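Local coordinates for penicillin-binding protein (Bacillus halodurans, PDB 3TG9) that belongs to the beta-lactamase and penicillin-binding protein family and probably reacts with beta-lactams or peptidoglycan peptides through a nucleophilic serine, at residues 67-71 with 72-76; 89-93 with 94-98; 168-172 with 173-177; 321-324 with 325-329. All blocks are in the same frame, centred on the assembly; numbering follows the deposited sequence.

Overall arrangement
From the N terminus, contact 1 (67-76) ends helix 58-70 and turns the chain into the loop that leads to helix 93-98, whose start is contact 2. The two touch: Phe-76 O is probably hydrogen-bonded to His-94 N, at 3.1 Å, and the Phe-76 ring packs on Leu-97. Contact 3 closes the short turn between helices 155-168 and 172-182 and meets contact 1 where Tyr-175 OH reaches Gln-67 OE1. Contact 4, on helix 320-330 against the antiparallel sheet, lies on the opposite side of the chain's centre, its own centre about 36 Å from that of contact 1. All four follow in series; none nests or crosses.

Contact 1. Residues 67-71 with 72-76; sequences QLVEA and GKLSF
Val-69 and Phe-76 carry the apolar part of this turn, their side chains crossing at about a right angle. Val-69 CG2 sits over one face of the ring, 4.0 Å from the Phe-76 ring centroid, a CH-pi contact displaced toward the rim. It is the methyl anti to the carbonyl carbon, and it also meets Leu-74 CD2, which in turn lies 3.9 Å from Leu-68 CB. Leu-74 reaches back in this way because its CG stands anti to the backbone N (chi1 172°). Tyr-254 of helix 252-258 also touches both Val-69 and Phe-76.

The backbone bonds tie the end of the helix. Lys-73 N donates to Leu-68 O at 2.9 Å, and Gly-72 N donates to Val-69 O at 2.8 Å, approaching from above the carbonyl plane. Val-69 CA makes a CA-H...O contact of 2.9 Å with Leu-74 O. A water donates to both Val-69 O and Leu-74 O, joining the last turn to the departing chain.

Gly-72, with positive phi (73°), is the first residue to leave helical geometry; with two bonds returning to the last turn, this is a Schellman motif ending helix 58-70.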
loop_
_atom_site.group_PDB
_atom_site.type_symbol
_atom_site.label_atom_id
_atom_site.label_comp_id
_atom_site.label_asym_id
_atom_site.label_seq_id
_atom_site.Cartn_x
_atom_site.Cartn_y
_atom_site.Cartn_z
ATOM N N GLN B 67 -17.103 18.777 -22.590
ATOM C CA GLN B 67 -17.591 17.887 -23.645
ATOM C C GLN B 67 -19.079 17.613 -23.500
ATOM O O GLN B 67 -19.794 17.482 -24.495
ATOM C CB GLN B 67 -16.846 16.558 -23.644
ATOM C CG GLN B 67 -15.399 16.637 -24.045
ATOM C CD GLN B 67 -14.733 15.285 -23.965
ATOM O OE1 GLN B 67 -15.139 14.438 -23.170
ATOM N NE2 GLN B 67 -13.709 15.069 -24.788
ATOM N N LEU B 68 -19.538 17.513 -22.259
ATOM C CA LEU B 68 -20.955 17.313 -21.995
ATOM C C LEU B 68 -21.735 18.562 -22.389
ATOM O O LEU B 68 -22.847 18.475 -22.912
ATOM C CB LEU B 68 -21.189 16.985 -20.522
ATOM C CG LEU B 68 -20.520 15.703 -20.015
ATOM C CD1 LEU B 68 -20.826 15.505 -18.551
ATOM C CD2 LEU B 68 -20.967 14.502 -20.832
ATOM N N VAL B 69 -21.152 19.726 -22.134
ATOM C CA VAL B 69 -21.783 20.971 -22.551
ATOM C C VAL B 69 -21.811 21.053 -24.077
ATOM O O VAL B 69 -22.860 21.292 -24.665
ATOM C CB VAL B 69 -21.101 22.205 -21.926
ATOM C CG1 VAL B 69 -21.760 23.500 -22.418
ATOM C CG2 VAL B 69 -21.157 22.121 -20.404
ATOM N N GLU B 70 -20.669 20.814 -24.716
ATOM C CA GLU B 70 -20.591 20.853 -26.175
ATOM C C GLU B 70 -21.538 19.849 -26.823
ATOM O O GLU B 70 -22.008 20.061 -27.941
ATOM C CB GLU B 70 -19.153 20.629 -26.668
ATOM C CG GLU B 70 -19.046 20.336 -28.161
ATOM C CD GLU B 70 -17.609 20.300 -28.671
ATOM O OE1 GLU B 70 -16.731 20.870 -27.989
ATOM O OE2 GLU B 70 -17.352 19.710 -29.753
ATOM N N ALA B 71 -21.819 18.756 -26.119
ATOM C CA ALA B 71 -22.691 17.711 -26.643
ATOM C C ALA B 71 -24.150 18.032 -26.353
ATOM O O ALA B 71 -25.050 17.278 -26.731
ATOM C CB ALA B 71 -22.321 16.361 -26.047
ATOM N N GLY B 72 -24.379 19.144 -25.664
ATOM C CA GLY B 72 -25.728 19.588 -25.383
ATOM C C GLY B 72 -26.436 18.764 -24.325
ATOM O O GLY B 72 -27.666 18.742 -24.269
ATOM N N LYS B 73 -25.665 18.092 -23.476
ATOM C CA LYS B 73 -26.241 17.336 -22.368
ATOM C C LYS B 73 -26.188 18.142 -21.080
ATOM O O LYS B 73 -26.678 17.699 -20.043
ATOM C CB LYS B 73 -25.498 16.016 -22.175
ATOM C CG LYS B 73 -25.542 15.090 -23.375
ATOM C CD LYS B 73 -26.870 14.351 -23.466
ATOM C CE LYS B 73 -27.057 13.406 -22.280
ATOM N NZ LYS B 73 -28.229 12.511 -22.455
ATOM N N LEU B 74 -25.598 19.331 -21.152
ATOM C CA LEU B 74 -25.313 20.121 -19.959
ATOM C C LEU B 74 -24.866 21.526 -20.356
ATOM O O LEU B 74 -24.388 21.728 -21.469
ATOM C CB LEU B 74 -24.206 19.435 -19.162
ATOM C CG LEU B 74 -23.552 20.111 -17.963
ATOM C CD1 LEU B 74 -24.441 20.031 -16.720
ATOM C CD2 LEU B 74 -22.211 19.447 -17.702
ATOM N N SER B 75 -25.018 22.487 -19.446
ATOM C CA SER B 75 -24.574 23.862 -19.686
ATOM C C SER B 75 -23.837 24.440 -18.470
ATOM O O SER B 75 -23.995 23.951 -17.356
ATOM C CB SER B 75 -25.764 24.756 -20.049
ATOM O OG SER B 75 -26.387 25.276 -18.888
ATOM N N PHE B 76 -23.036 25.481 -18.686
ATOM C CA PHE B 76 -22.225 26.051 -17.612
ATOM C C PHE B 76 -23.058 26.821 -16.591
ATOM O O PHE B 76 -22.560 27.194 -15.524
ATOM C CB PHE B 76 -21.120 26.949 -18.175
ATOM C CG PHE B 76 -20.166 26.238 -19.099
ATOM C CD1 PHE B 76 -19.440 25.145 -18.663
ATOM C CD2 PHE B 76 -19.984 26.677 -20.399
ATOM C CE1 PHE B 76 -18.558 24.497 -19.513
ATOM C CE2 PHE B 76 -19.106 26.034 -21.254
ATOM C CZ PHE B 76 -18.391 24.944 -20.808
HETATM O O HOH W 1 -25.330 22.458 -23.984
#

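Contact 2. Residues 89-93 with 94-98; sequences PNVTI and HHLLT
A capping box opens helix 93-98, with Thr-92 at the N-cap and His-95 three residues on. Thr-92 OG1 accepts from His-95 N at 3.3 Å, and in return His-95 ND1 accepts from Thr-92 N at 3.1 Å. The second bond is bent, 139° at the hydrogen, and its donor is tilted 27° from the imidazole plane. Thr-92 OG1 stands between its own backbone N and carbonyl carbon (chi1 64°), which points it at the first turn and lays it over one face of the His-95 ring. Asn-90 O approaches the same ring in plane at its edge, near CE1.

Behind the box, Leu-96 N donates to Thr-92 O and Leu-97 N to Ile-93 O, beginning the regular helical bonding. The apolar side chains pair in two ways. Val-91 CG1 meets Leu-96 CD2 at 3.8 Å, the two side chains crossing at about a right angle, whereas Ile-93 and Leu-97 run alongside each other and touch through CG2 and CD1 at 3.6 Å. Leu-160 of helix 155-168 packs on Ile-93, Leu-96 and Leu-97, while Pro-146 touches Val-91 and His-95.

Because ND1 accepts the amide hydrogen of Thr-92, though through a bent bond, this nitrogen of His-95 probably carries a lone pair, consistent with a neutral ring protonated at NE2 and not at both nitrogens.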
loop_
_atom_site.group_PDB
_atom_site.type_symbol
_atom_site.label_atom_id
_atom_site.label_comp_id
_atom_site.label_asym_id
_atom_site.label_seq_id
_atom_site.Cartn_x
_atom_site.Cartn_y
_atom_site.Cartn_z
ATOM N N PRO B 89 -26.883 25.205 -2.409
ATOM C CA PRO B 89 -27.738 26.307 -2.858
ATOM C C PRO B 89 -27.073 27.266 -3.832
ATOM O O PRO B 89 -26.060 27.885 -3.500
ATOM C CB PRO B 89 -28.070 27.022 -1.551
ATOM C CG PRO B 89 -28.153 25.905 -0.558
ATOM C CD PRO B 89 -27.141 24.861 -0.998
ATOM N N ASN B 90 -27.660 27.374 -5.021
ATOM C CA ASN B 90 -27.252 28.348 -6.030
ATOM C C ASN B 90 -25.922 28.044 -6.706
ATOM O O ASN B 90 -25.461 28.809 -7.558
ATOM C CB ASN B 90 -27.256 29.766 -5.453
ATOM C CG ASN B 90 -28.654 30.262 -5.165
ATOM O OD1 ASN B 90 -29.020 30.475 -4.013
ATOM N ND2 ASN B 90 -29.455 30.421 -6.212
ATOM N N VAL B 91 -25.311 26.923 -6.338
ATOM C CA VAL B 91 -24.063 26.533 -6.978
ATOM C C VAL B 91 -24.304 26.022 -8.401
ATOM O O VAL B 91 -25.248 25.275 -8.665
ATOM C CB VAL B 91 -23.266 25.518 -6.136
ATOM C CG1 VAL B 91 -22.118 24.941 -6.950
ATOM C CG2 VAL B 91 -22.744 26.192 -4.875
ATOM N N THR B 92 -23.450 26.466 -9.315
ATOM C CA THR B 92 -23.584 26.153 -10.721
ATOM C C THR B 92 -22.295 25.485 -11.182
ATOM O O THR B 92 -21.256 25.603 -10.523
ATOM C CB THR B 92 -23.781 27.439 -11.541
ATOM O OG1 THR B 92 -22.608 28.254 -11.430
ATOM C CG2 THR B 92 -24.986 28.231 -11.035
ATOM N N ILE B 93 -22.373 24.787 -12.311
ATOM C CA ILE B 93 -21.223 24.133 -12.905
ATOM C C ILE B 93 -20.056 25.104 -13.006
ATOM O O ILE B 93 -18.939 24.802 -12.588
ATOM C CB ILE B 93 -21.566 23.621 -14.317
ATOM C CG1 ILE B 93 -22.708 22.599 -14.258
ATOM C CG2 ILE B 93 -20.335 23.059 -15.006
ATOM C CD1 ILE B 93 -22.460 21.447 -13.297
ATOM N N HIS B 94 -20.333 26.279 -13.562
ATOM C CA HIS B 94 -19.316 27.297 -13.784
ATOM C C HIS B 94 -18.634 27.743 -12.480
ATOM O O HIS B 94 -17.440 28.046 -12.472
ATOM C CB HIS B 94 -19.920 28.489 -14.539
ATOM C CG HIS B 94 -19.077 29.723 -14.493
ATOM N ND1 HIS B 94 -18.195 30.061 -15.500
ATOM C CD2 HIS B 94 -18.972 30.696 -13.559
ATOM C CE1 HIS B 94 -17.587 31.192 -15.185
ATOM N NE2 HIS B 94 -18.035 31.593 -14.009
ATOM N N HIS B 95 -19.379 27.779 -11.382
ATOM C CA HIS B 95 -18.779 28.108 -10.090
ATOM C C HIS B 95 -17.730 27.072 -9.700
ATOM O O HIS B 95 -16.641 27.409 -9.235
ATOM C CB HIS B 95 -19.841 28.190 -8.994
ATOM C CG HIS B 95 -20.771 29.356 -9.138
ATOM N ND1 HIS B 95 -22.120 29.270 -8.860
ATOM C CD2 HIS B 95 -20.549 30.629 -9.537
ATOM C CE1 HIS B 95 -22.685 30.444 -9.078
ATOM N NE2 HIS B 95 -21.756 31.286 -9.492
ATOM N N LEU B 96 -18.075 25.807 -9.889
ATOM C CA LEU B 96 -17.184 24.704 -9.556
ATOM C C LEU B 96 -15.923 24.728 -10.420
ATOM O O LEU B 96 -14.815 24.552 -9.910
ATOM C CB LEU B 96 -17.924 23.374 -9.711
ATOM C CG LEU B 96 -19.181 23.264 -8.838
ATOM C CD1 LEU B 96 -20.131 22.187 -9.331
ATOM C CD2 LEU B 96 -18.807 23.029 -7.386
ATOM N N LEU B 97 -16.102 24.978 -11.719
ATOM C CA LEU B 97 -15.010 24.956 -12.693
ATOM C C LEU B 97 -13.951 26.022 -12.442
ATOM O O LEU B 97 -12.791 25.869 -12.847
ATOM C CB LEU B 97 -15.560 25.141 -14.110
ATOM C CG LEU B 97 -16.259 23.956 -14.763
ATOM C CD1 LEU B 97 -17.114 24.422 -15.928
ATOM C CD2 LEU B 97 -15.235 22.933 -15.223
ATOM N N THR B 98 -14.360 27.112 -11.804
ATOM C CA THR B 98 -13.470 28.240 -11.579
ATOM C C THR B 98 -13.140 28.436 -10.104
ATOM O O THR B 98 -12.461 29.392 -9.744
ATOM C CB THR B 98 -14.079 29.547 -12.125
ATOM O OG1 THR B 98 -15.361 29.763 -11.523
ATOM C CG2 THR B 98 -14.239 29.476 -13.641
#

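Contact 3. Residues 168-172 with 173-177; sequences SGVTF and QEYVE
Between Thr-171 and Glu-174 the chain passes from a short turn into helix 172-182, with Tyr-175 N donating to Thr-171 O and Val-176 N to Phe-172 O, both in helical register. Just upstream, Gly-169 leaves the preceding helix with positive phi (91°), and Ser-168 OG accepts from Val-170 N in an ST turn while also being hydrogen-bonded to Val-164 O of helix 155-168.

Thr-171 and Glu-174 form a capping box. Glu-174 N donates to Thr-171 OG1 at 3.1 Å, while Thr-171 N donates to Glu-174 OE1 at 2.9 Å along an almost straight bond of 175°. The amide meets OE1 on its anti side, somewhat out of the carboxylate plane. Glu-174 CG lies beside the backbone N (chi1 -82°) and the chain is extended beyond it, which brings OE1 to the Thr-171 amide; OE1 also lies 3.4 Å from Val-170 CB.

The aromatic residues face into the fold. Val-176 CG2 lies over one face of the Phe-172 ring, 3.9 Å from its centroid and displaced toward the rim, in a CH-pi contact. Val-170 CG2 approaches the Tyr-175 ring at its edge, and Ser-168 CB is 3.7 Å from Tyr-175 CD1. Tyr-175 OH is hydrogen-bonded to Gln-67 of helix 58-70, and Glu-165 OE2 receives Phe-172 N.

Side chains thus accept the amide hydrogens of Thr-171, Phe-172 and Glu-174 at this helix start, and the carboxylates of Glu-174 and Glu-165 would be expected to interact favourably with the positive end of the helix dipole.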
loop_
_atom_site.group_PDB
_atom_site.type_symbol
_atom_site.label_atom_id
_atom_site.label_comp_id
_atom_site.label_asym_id
_atom_site.label_seq_id
_atom_site.Cartn_x
_atom_site.Cartn_y
_atom_site.Cartn_z
ATOM N N SER B 168 -23.441 11.160 -17.624
ATOM C CA SER B 168 -22.974 10.164 -18.578
ATOM C C SER B 168 -23.501 8.763 -18.262
ATOM O O SER B 168 -23.786 7.981 -19.167
ATOM C CB SER B 168 -21.446 10.147 -18.637
ATOM O OG SER B 168 -20.892 9.604 -17.450
ATOM N N GLY B 169 -23.617 8.438 -16.980
ATOM C CA GLY B 169 -24.102 7.125 -16.597
ATOM C C GLY B 169 -22.985 6.117 -16.415
ATOM O O GLY B 169 -23.218 5.012 -15.942
ATOM N N VAL B 170 -21.771 6.492 -16.805
ATOM C CA VAL B 170 -20.591 5.670 -16.545
ATOM C C VAL B 170 -19.813 6.261 -15.371
ATOM O O VAL B 170 -20.187 7.306 -14.848
ATOM C CB VAL B 170 -19.684 5.566 -17.785
ATOM C CG1 VAL B 170 -20.313 4.650 -18.832
ATOM C CG2 VAL B 170 -19.398 6.955 -18.373
ATOM N N THR B 171 -18.747 5.595 -14.939
ATOM C CA THR B 171 -17.941 6.129 -13.839
ATOM C C THR B 171 -17.083 7.263 -14.364
ATOM O O THR B 171 -16.820 7.334 -15.560
ATOM C CB THR B 171 -17.019 5.065 -13.204
ATOM O OG1 THR B 171 -16.098 4.572 -14.186
ATOM C CG2 THR B 171 -17.840 3.902 -12.637
ATOM N N PHE B 172 -16.645 8.145 -13.469
ATOM C CA PHE B 172 -15.787 9.246 -13.870
ATOM C C PHE B 172 -14.567 8.752 -14.638
ATOM O O PHE B 172 -14.277 9.231 -15.735
ATOM C CB PHE B 172 -15.342 10.082 -12.671
ATOM C CG PHE B 172 -14.380 11.172 -13.038
ATOM C CD1 PHE B 172 -14.828 12.325 -13.669
ATOM C CD2 PHE B 172 -13.025 11.034 -12.788
ATOM C CE1 PHE B 172 -13.941 13.326 -14.024
ATOM C CE2 PHE B 172 -12.130 12.031 -13.148
ATOM C CZ PHE B 172 -12.591 13.179 -13.768
ATOM N N GLN B 173 -13.869 7.789 -14.050
ATOM C CA GLN B 173 -12.676 7.189 -14.642
ATOM C C GLN B 173 -12.940 6.600 -16.030
ATOM O O GLN B 173 -12.144 6.782 -16.967
ATOM C CB GLN B 173 -12.117 6.111 -13.701
ATOM C CG GLN B 173 -11.660 6.641 -12.328
ATOM C CD GLN B 173 -12.806 6.914 -11.351
ATOM O OE1 GLN B 173 -13.975 6.670 -11.657
ATOM N NE2 GLN B 173 -12.467 7.413 -10.158
ATOM N N GLU B 174 -14.058 5.895 -16.156
ATOM C CA GLU B 174 -14.463 5.335 -17.434
ATOM C C GLU B 174 -14.654 6.437 -18.471
ATOM O O GLU B 174 -14.199 6.313 -19.610
ATOM C CB GLU B 174 -15.753 4.528 -17.285
ATOM C CG GLU B 174 -15.541 3.117 -16.781
ATOM C CD GLU B 174 -16.842 2.432 -16.413
ATOM O OE1 GLU B 174 -17.857 3.132 -16.214
ATOM O OE2 GLU B 174 -16.846 1.189 -16.305
ATOM N N TYR B 175 -15.327 7.514 -18.076
ATOM C CA TYR B 175 -15.567 8.613 -18.997
ATOM C C TYR B 175 -14.249 9.191 -19.518
ATOM O O TYR B 175 -14.058 9.336 -20.729
ATOM C CB TYR B 175 -16.421 9.716 -18.365
ATOM C CG TYR B 175 -16.798 10.785 -19.379
ATOM C CD1 TYR B 175 -18.040 10.769 -20.005
ATOM C CD2 TYR B 175 -15.895 11.777 -19.747
ATOM C CE1 TYR B 175 -18.382 11.722 -20.954
ATOM C CE2 TYR B 175 -16.231 12.739 -20.696
ATOM C CZ TYR B 175 -17.476 12.706 -21.294
ATOM O OH TYR B 175 -17.824 13.654 -22.239
ATOM N N VAL B 176 -13.335 9.502 -18.606
ATOM C CA VAL B 176 -12.103 10.185 -18.983
ATOM C C VAL B 176 -11.185 9.318 -19.835
ATOM O O VAL B 176 -10.646 9.775 -20.842
ATOM C CB VAL B 176 -11.342 10.713 -17.749
ATOM C CG1 VAL B 176 -9.974 11.242 -18.151
ATOM C CG2 VAL B 176 -12.151 11.803 -17.059
ATOM N N GLU B 177 -11.003 8.067 -19.428
ATOM C CA GLU B 177 -10.150 7.143 -20.168
ATOM C C GLU B 177 -10.681 6.934 -21.595
ATOM O O GLU B 177 -9.910 6.734 -22.543
ATOM C CB GLU B 177 -10.018 5.811 -19.395
ATOM C CG GLU B 177 -9.460 6.018 -17.969
ATOM C CD GLU B 177 -9.301 4.734 -17.152
ATOM O OE1 GLU B 177 -10.140 3.813 -17.282
ATOM O OE2 GLU B 177 -8.340 4.659 -16.350
#

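Contact 4. Residues 321-324 with 325-329; sequences YDVM and AAIEA
Val-323 and Ile-327, one turn apart on helix 320-330, belong to its closely packed side. Their side chains meet obliquely through Val-323 CG1 and Ile-327 CD1 at 4.0 Å, and Ile-327 CG1 lies close to Val-323 O, at 3.1 Å. With CG1 beside its backbone N (chi1 -64°), the isoleucine folds back along the preceding turn. Ile-10 of helix 7-13 packs against both residues. On the sheet side, Met-324 is buried against His-299, Ala-301 and Tyr-303 of strand 296-303.

The looser side is carried by small or exposed residues. Ala-325 CB lies 3.7 Å from Tyr-321 O, and the exposed Tyr-321 meets the ring of His-299.

Four backbone bonds of the i to i+4 kind join the two halves: Ala-325 N donates to Tyr-321 O, at 2.8 Å, Ala-326 N to Asp-322 O, Ile-327 N to Val-323 O and Glu-328 N to Met-324 O. Glu-328 CG also rests 3.3 Å from Met-324 O, while its OE1 is salt-bridged to Lys-286 NZ and hydrogen-bonded to Tyr-303 OH. The carboxylate charge is therefore matched by a lysine of the sheet, which should favour the ionised form and fixes this face of the helix to two strands.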
loop_
_atom_site.group_PDB
_atom_site.type_symbol
_atom_site.label_atom_id
_atom_site.label_comp_id
_atom_site.label_asym_id
_atom_site.label_seq_id
_atom_site.Cartn_x
_atom_site.Cartn_y
_atom_site.Cartn_z
ATOM N N TYR B 321 8.849 22.195 -9.966
ATOM C CA TYR B 321 8.728 23.599 -10.310
ATOM C C TYR B 321 10.068 24.191 -10.726
ATOM O O TYR B 321 10.176 24.828 -11.770
ATOM C CB TYR B 321 8.179 24.391 -9.137
ATOM C CG TYR B 321 8.251 25.873 -9.374
ATOM C CD1 TYR B 321 9.219 26.650 -8.753
ATOM C CD2 TYR B 321 7.362 26.495 -10.239
ATOM C CE1 TYR B 321 9.293 28.008 -8.976
ATOM C CE2 TYR B 321 7.424 27.855 -10.468
ATOM C CZ TYR B 321 8.391 28.606 -9.833
ATOM O OH TYR B 321 8.454 29.964 -10.056
ATOM N N ASP B 322 11.082 23.985 -9.895
ATOM C CA ASP B 322 12.423 24.471 -10.185
ATOM C C ASP B 322 12.942 23.910 -11.500
ATOM O O ASP B 322 13.648 24.593 -12.236
ATOM C CB ASP B 322 13.376 24.113 -9.050
ATOM C CG ASP B 322 12.888 24.610 -7.712
ATOM O OD1 ASP B 322 12.859 25.843 -7.516
ATOM O OD2 ASP B 322 12.528 23.766 -6.860
ATOM N N VAL B 323 12.587 22.667 -11.797
ATOM C CA VAL B 323 12.980 22.059 -13.064
ATOM C C VAL B 323 12.164 22.668 -14.195
ATOM O O VAL B 323 12.674 22.878 -15.298
ATOM C CB VAL B 323 12.840 20.520 -13.033
ATOM C CG1 VAL B 323 12.934 19.920 -14.438
ATOM C CG2 VAL B 323 13.901 19.924 -12.126
ATOM N N MET B 324 10.902 22.978 -13.913
ATOM C CA MET B 324 10.046 23.615 -14.908
ATOM C C MET B 324 10.543 25.018 -15.288
ATOM O O MET B 324 10.573 25.373 -16.466
ATOM C CB MET B 324 8.599 23.683 -14.424
ATOM C CG MET B 324 7.788 24.808 -15.071
ATOM S SD MET B 324 6.348 24.159 -15.935
ATOM C CE MET B 324 5.110 25.340 -15.432
ATOM N N ALA B 325 10.924 25.806 -14.286
ATOM C CA ALA B 325 11.478 27.134 -14.526
ATOM C C ALA B 325 12.759 27.053 -15.362
ATOM O O ALA B 325 12.942 27.821 -16.304
ATOM C CB ALA B 325 11.742 27.846 -13.208
ATOM N N ALA B 326 13.635 26.112 -15.015
ATOM C CA ALA B 326 14.885 25.907 -15.745
ATOM C C ALA B 326 14.634 25.626 -17.214
ATOM O O ALA B 326 15.415 26.041 -18.071
ATOM C CB ALA B 326 15.689 24.782 -15.129
ATOM N N ILE B 327 13.539 24.931 -17.498
ATOM C CA ILE B 327 13.229 24.516 -18.861
ATOM C C ILE B 327 12.560 25.626 -19.663
ATOM O O ILE B 327 12.871 25.818 -20.837
ATOM C CB ILE B 327 12.299 23.283 -18.894
ATOM C CG1 ILE B 327 12.985 22.053 -18.287
ATOM C CG2 ILE B 327 11.850 22.998 -20.316
ATOM C CD1 ILE B 327 12.112 20.783 -18.306
ATOM N N GLU B 328 11.625 26.344 -19.050
ATOM C CA GLU B 328 10.911 27.372 -19.788
ATOM C C GLU B 328 11.851 28.535 -20.097
ATOM O O GLU B 328 11.618 29.305 -21.034
ATOM C CB GLU B 328 9.634 27.811 -19.063
ATOM C CG GLU B 328 9.837 28.375 -17.681
ATOM C CD GLU B 328 8.520 28.823 -17.059
ATOM O OE1 GLU B 328 7.454 28.289 -17.440
ATOM O OE2 GLU B 328 8.549 29.713 -16.187
ATOM N N ALA B 329 12.918 28.639 -19.308
ATOM C CA ALA B 329 14.010 29.559 -19.590
ATOM C C ALA B 329 14.637 29.245 -20.942
ATOM O O ALA B 329 14.811 30.141 -21.779
ATOM C CB ALA B 329 15.064 29.464 -18.493
#